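Local coordinates for rRNA adenine N-6-methyltransferase (Saccharopolyspora erythraea, PDB 6NVM), which dimethylates a single adenine of 23S rRNA at N6, using S-adenosyl-L-methionine, and so lowers ribosome affinity for macrolide, lincosamide and streptogramin B antibiotics, at residues Y257-V271 against P282-Q294. Numbering follows the deposited sequence.
Sequences YPRRRVEAALDHAGV and PEQWLRLFERLDQ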
# COMPACT_ATOMS: atom_id res chain seq x y z
N TYR A 257 7.81 29.12 6.84
CA TYR A 257 7.43 29.94 5.71
C TYR A 257 6.90 31.30 6.17
O TYR A 257 6.38 31.41 7.28
CB TYR A 257 6.35 29.25 4.86
CG TYR A 257 6.81 27.98 4.18
CD1 TYR A 257 6.57 26.74 4.75
CD2 TYR A 257 7.48 28.03 2.97
CE1 TYR A 257 6.99 25.58 4.12
CE2 TYR A 257 7.90 26.88 2.34
CZ TYR A 257 7.66 25.66 2.92
OH TYR A 257 8.07 24.51 2.28
N PRO A 258 7.00 32.33 5.33
CA PRO A 258 6.47 33.64 5.72
C PRO A 258 4.95 33.65 5.82
O PRO A 258 4.26 32.92 5.11
CB PRO A 258 6.95 34.57 4.60
CG PRO A 258 8.00 33.81 3.87
CD PRO A 258 7.64 32.37 4.01
N ARG A 259 4.44 34.51 6.70
CA ARG A 259 3.01 34.55 6.96
C ARG A 259 2.21 34.78 5.68
O ARG A 259 1.22 34.09 5.42
CB ARG A 259 2.70 35.65 7.98
CG ARG A 259 1.23 35.73 8.37
CD ARG A 259 0.98 36.81 9.41
NE ARG A 259 1.36 38.13 8.92
CZ ARG A 259 0.61 38.89 8.12
NH1 ARG A 259 -0.58 38.47 7.71
NH2 ARG A 259 1.05 40.08 7.73
N ARG A 260 2.61 35.77 4.88
CA ARG A 260 1.87 36.09 3.66
C ARG A 260 1.75 34.88 2.76
O ARG A 260 0.69 34.62 2.18
CB ARG A 260 2.53 37.25 2.92
CG ARG A 260 2.54 38.58 3.66
CD ARG A 260 1.15 39.18 3.75
NE ARG A 260 1.14 40.43 4.51
CZ ARG A 260 1.15 41.65 3.98
NH1 ARG A 260 1.17 41.82 2.66
NH2 ARG A 260 1.14 42.71 4.77
N ARG A 261 2.84 34.12 2.62
CA ARG A 261 2.82 32.96 1.73
C ARG A 261 2.02 31.81 2.33
O ARG A 261 1.39 31.05 1.60
CB ARG A 261 4.25 32.51 1.43
CG ARG A 261 4.34 31.51 0.29
CD ARG A 261 5.74 30.94 0.16
NE ARG A 261 6.74 31.98 -0.03
CZ ARG A 261 8.05 31.75 -0.04
NH1 ARG A 261 8.52 30.53 0.13
NH2 ARG A 261 8.89 32.76 -0.22
N VAL A 262 2.05 31.67 3.66
CA VAL A 262 1.29 30.61 4.32
C VAL A 262 -0.21 30.83 4.11
O VAL A 262 -0.95 29.91 3.77
CB VAL A 262 1.65 30.55 5.82
CG1 VAL A 262 0.66 29.67 6.59
CG2 VAL A 262 3.06 30.04 6.00
N GLU A 263 -0.67 32.07 4.33
CA GLU A 263 -2.08 32.37 4.13
C GLU A 263 -2.49 32.12 2.68
O GLU A 263 -3.53 31.51 2.42
CB GLU A 263 -2.37 33.83 4.52
CG GLU A 263 -3.83 34.24 4.28
CD GLU A 263 -4.17 35.62 4.82
OE1 GLU A 263 -3.31 36.23 5.50
OE2 GLU A 263 -5.29 36.10 4.56
N ALA A 264 -1.66 32.55 1.73
CA ALA A 264 -1.98 32.33 0.32
C ALA A 264 -2.02 30.84 -0.01
O ALA A 264 -2.85 30.41 -0.83
CB ALA A 264 -0.95 33.04 -0.56
N ALA A 265 -1.13 30.05 0.60
CA ALA A 265 -1.06 28.63 0.29
C ALA A 265 -2.26 27.88 0.87
O ALA A 265 -2.85 27.02 0.20
CB ALA A 265 0.24 28.04 0.83
N LEU A 266 -2.61 28.17 2.12
CA LEU A 266 -3.81 27.57 2.71
C LEU A 266 -5.03 27.85 1.84
O LEU A 266 -5.80 26.93 1.52
CB LEU A 266 -4.01 28.11 4.13
CG LEU A 266 -2.98 27.64 5.15
CD1 LEU A 266 -3.10 28.46 6.43
CD2 LEU A 266 -3.14 26.16 5.45
N ASP A 267 -5.22 29.11 1.44
CA ASP A 267 -6.38 29.45 0.62
C ASP A 267 -6.33 28.73 -0.73
O ASP A 267 -7.35 28.23 -1.21
CB ASP A 267 -6.45 30.97 0.42
CG ASP A 267 -6.95 31.71 1.66
OD1 ASP A 267 -7.29 31.06 2.67
OD2 ASP A 267 -7.01 32.96 1.61
N HIS A 268 -5.15 28.67 -1.35
CA HIS A 268 -5.01 27.96 -2.62
C HIS A 268 -5.41 26.49 -2.47
O HIS A 268 -6.08 25.93 -3.35
CB HIS A 268 -3.57 28.09 -3.12
CG HIS A 268 -3.31 27.37 -4.40
ND1 HIS A 268 -4.00 27.65 -5.57
CD2 HIS A 268 -2.43 26.38 -4.71
CE1 HIS A 268 -3.56 26.86 -6.53
NE2 HIS A 268 -2.61 26.08 -6.04
N ALA A 269 -5.02 25.86 -1.37
CA ALA A 269 -5.33 24.46 -1.13
C ALA A 269 -6.75 24.25 -0.63
O ALA A 269 -7.21 23.10 -0.60
CB ALA A 269 -4.35 23.88 -0.11
N GLY A 270 -7.46 25.31 -0.26
CA GLY A 270 -8.78 25.14 0.33
C GLY A 270 -8.74 24.57 1.73
O GLY A 270 -9.66 23.84 2.12
N VAL A 271 -7.69 24.88 2.49
CA VAL A 271 -7.47 24.33 3.83
C VAL A 271 -7.57 25.46 4.84
O VAL A 271 -7.04 26.56 4.62
CB VAL A 271 -6.10 23.64 3.91
CG1 VAL A 271 -5.78 23.21 5.32
CG2 VAL A 271 -6.06 22.43 2.95
N PRO A 282 -4.80 14.36 0.27
CA PRO A 282 -3.55 14.43 -0.52
C PRO A 282 -3.58 15.49 -1.60
O PRO A 282 -2.56 16.16 -1.83
CB PRO A 282 -3.46 13.01 -1.11
CG PRO A 282 -4.15 12.16 -0.12
CD PRO A 282 -5.29 12.98 0.40
N GLU A 283 -4.70 15.67 -2.29
CA GLU A 283 -4.75 16.70 -3.32
C GLU A 283 -4.59 18.09 -2.72
O GLU A 283 -4.05 18.99 -3.37
CB GLU A 283 -6.05 16.60 -4.12
CG GLU A 283 -7.32 16.65 -3.29
CD GLU A 283 -7.80 15.28 -2.86
OE1 GLU A 283 -6.99 14.32 -2.86
OE2 GLU A 283 -9.01 15.16 -2.53
N GLN A 284 -5.03 18.27 -1.47
CA GLN A 284 -4.83 19.55 -0.79
C GLN A 284 -3.37 19.74 -0.38
O GLN A 284 -2.83 20.85 -0.50
CB GLN A 284 -5.76 19.63 0.42
CG GLN A 284 -7.22 19.72 0.01
CD GLN A 284 -8.17 19.67 1.18
OE1 GLN A 284 -8.14 18.74 1.98
NE2 GLN A 284 -9.03 20.68 1.29
N TRP A 285 -2.71 18.68 0.08
CA TRP A 285 -1.29 18.78 0.42
C TRP A 285 -0.47 19.19 -0.80
O TRP A 285 0.46 20.00 -0.68
CB TRP A 285 -0.79 17.44 0.97
CG TRP A 285 -1.22 17.13 2.37
CD1 TRP A 285 -2.07 16.13 2.75
CD2 TRP A 285 -0.82 17.79 3.57
NE1 TRP A 285 -2.22 16.13 4.12
CE2 TRP A 285 -1.46 17.14 4.64
CE3 TRP A 285 0.02 18.87 3.84
CZ2 TRP A 285 -1.29 17.55 5.97
CZ3 TRP A 285 0.19 19.27 5.16
CH2 TRP A 285 -0.47 18.61 6.20
N LEU A 286 -0.78 18.63 -1.97
CA LEU A 286 -0.05 18.99 -3.19
C LEU A 286 -0.26 20.46 -3.53
O LEU A 286 0.69 21.17 -3.88
CB LEU A 286 -0.50 18.11 -4.35
CG LEU A 286 -0.16 16.63 -4.28
CD1 LEU A 286 -0.85 15.89 -5.43
CD2 LEU A 286 1.34 16.45 -4.34
N ARG A 287 -1.50 20.93 -3.47
CA ARG A 287 -1.77 22.34 -3.75
C ARG A 287 -1.10 23.24 -2.73
O ARG A 287 -0.55 24.29 -3.08
CB ARG A 287 -3.28 22.59 -3.78
CG ARG A 287 -3.97 22.10 -5.05
CD ARG A 287 -5.23 22.92 -5.34
NE ARG A 287 -6.20 22.84 -4.25
CZ ARG A 287 -7.07 21.85 -4.08
NH1 ARG A 287 -7.11 20.85 -4.95
NH2 ARG A 287 -7.90 21.87 -3.05
N LEU A 288 -1.15 22.86 -1.45
CA LEU A 288 -0.47 23.63 -0.41
C LEU A 288 1.01 23.78 -0.73
O LEU A 288 1.56 24.88 -0.64
CB LEU A 288 -0.67 22.94 0.94
CG LEU A 288 -0.22 23.68 2.21
CD1 LEU A 288 -1.12 24.88 2.48
CD2 LEU A 288 -0.21 22.72 3.40
N PHE A 289 1.66 22.68 -1.11
CA PHE A 289 3.09 22.73 -1.40
C PHE A 289 3.36 23.56 -2.65
O PHE A 289 4.31 24.33 -2.70
CB PHE A 289 3.65 21.32 -1.57
CG PHE A 289 5.10 21.31 -2.00
CD1 PHE A 289 6.09 21.68 -1.11
CD2 PHE A 289 5.45 20.96 -3.29
CE1 PHE A 289 7.42 21.69 -1.50
CE2 PHE A 289 6.78 20.96 -3.68
CZ PHE A 289 7.76 21.33 -2.79
N GLU A 290 2.51 23.39 -3.68
CA GLU A 290 2.66 24.14 -4.91
C GLU A 290 2.79 25.63 -4.64
O GLU A 290 3.71 26.29 -5.13
CB GLU A 290 1.46 23.85 -5.81
CG GLU A 290 1.46 24.59 -7.14
CD GLU A 290 0.23 24.25 -7.97
OE1 GLU A 290 -0.89 24.17 -7.40
OE2 GLU A 290 0.38 24.04 -9.19
N ARG A 291 1.87 26.18 -3.84
CA ARG A 291 1.91 27.61 -3.57
C ARG A 291 3.05 27.97 -2.62
O ARG A 291 3.69 29.02 -2.79
CB ARG A 291 0.57 28.08 -2.99
CG ARG A 291 0.49 29.58 -2.72
CD ARG A 291 0.78 30.41 -3.98
NE ARG A 291 0.74 31.84 -3.71
CZ ARG A 291 1.75 32.54 -3.20
NH1 ARG A 291 2.90 31.95 -2.91
NH2 ARG A 291 1.61 33.85 -2.99
N LEU A 292 3.32 27.13 -1.63
CA LEU A 292 4.41 27.43 -0.71
C LEU A 292 5.76 27.41 -1.41
O LEU A 292 6.65 28.17 -1.04
CB LEU A 292 4.42 26.44 0.45
CG LEU A 292 3.34 26.64 1.52
CD1 LEU A 292 3.46 25.55 2.55
CD2 LEU A 292 3.47 28.01 2.18
N ASP A 293 5.92 26.55 -2.41
CA ASP A 293 7.21 26.35 -3.04
C ASP A 293 7.53 27.40 -4.10
O ASP A 293 8.57 27.28 -4.76
CB ASP A 293 7.28 24.95 -3.66
CG ASP A 293 8.70 24.46 -3.82
OD1 ASP A 293 9.50 24.63 -2.87
OD2 ASP A 293 9.01 23.86 -4.87
N GLN A 294 6.68 28.39 -4.28
CA GLN A 294 6.96 29.47 -5.23
C GLN A 294 7.89 30.50 -4.62
O GLN A 294 7.61 31.06 -3.56
CB GLN A 294 5.66 30.14 -5.69
CG GLN A 294 4.78 29.26 -6.55
CD GLN A 294 3.57 30.00 -7.09
OE1 GLN A 294 3.41 31.20 -6.86
NE2 GLN A 294 2.70 29.29 -7.80
O HOH W 1 9.22 24.72 -0.08
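Helices 259-269 and 282-292 pack roughly antiparallel, their axes at 146° and approaching to 7.8 Å, with Ala265 facing Arg291 and Ala269 facing Arg287. Small residues permit this closeness. The methyl of Ala265 presses on Leu292, CB to CG 3.5 Å, a tight fit, while Ala269 CB rests against the backbone of the 284-288 turn. Leu288 reaches in with CD1, which touches Ala265 and lies alongside Leu266 CD2. Leu292 also spreads its branches: CD1 sits over one face of the Tyr257 ring in a CH-pi contact, 4.1 Å from the centroid, and CD2 turns to Ala265. A water bridges Tyr257 OH and Asp293 OD1, and Asp293 is salt-bridged to Arg233 of helix 228-243.

Arginines reach across to carbonyls at the C-terminal end of each helix. After helix 259-269 closes in a Schellman motif at Gly270, Arg287 bends at chi3 (-59°) to bring NE to His268 O (3.2 Å) and NH2 to Ala269 O (2.8 Å), the latter from above the carbonyl plane. At the end of helix 282-292, Arg261 NH1 donates to Leu292 O (3.2 Å), its guanidinium sandwiched between Gln294 O and Pro258 CD. Between side chains, His268 NE2 donates an almost straight bond (2.9 Å, 171°) to Glu290 OE1, which lies in the imidazole plane but is met from above the carboxylate plane. Arg291 is a knob among Arg261, Ala264, Ala265 and His268, its guanidinium face over Ala264 CB.

Far from the predicted cofactor-binding residues, this antiparallel pair packs against helices 228-243 and 249-254 in the small C-terminal helical domain characteristic of Erm-type rRNA adenine dimethylases, appended to the Rossmann-like catalytic domain.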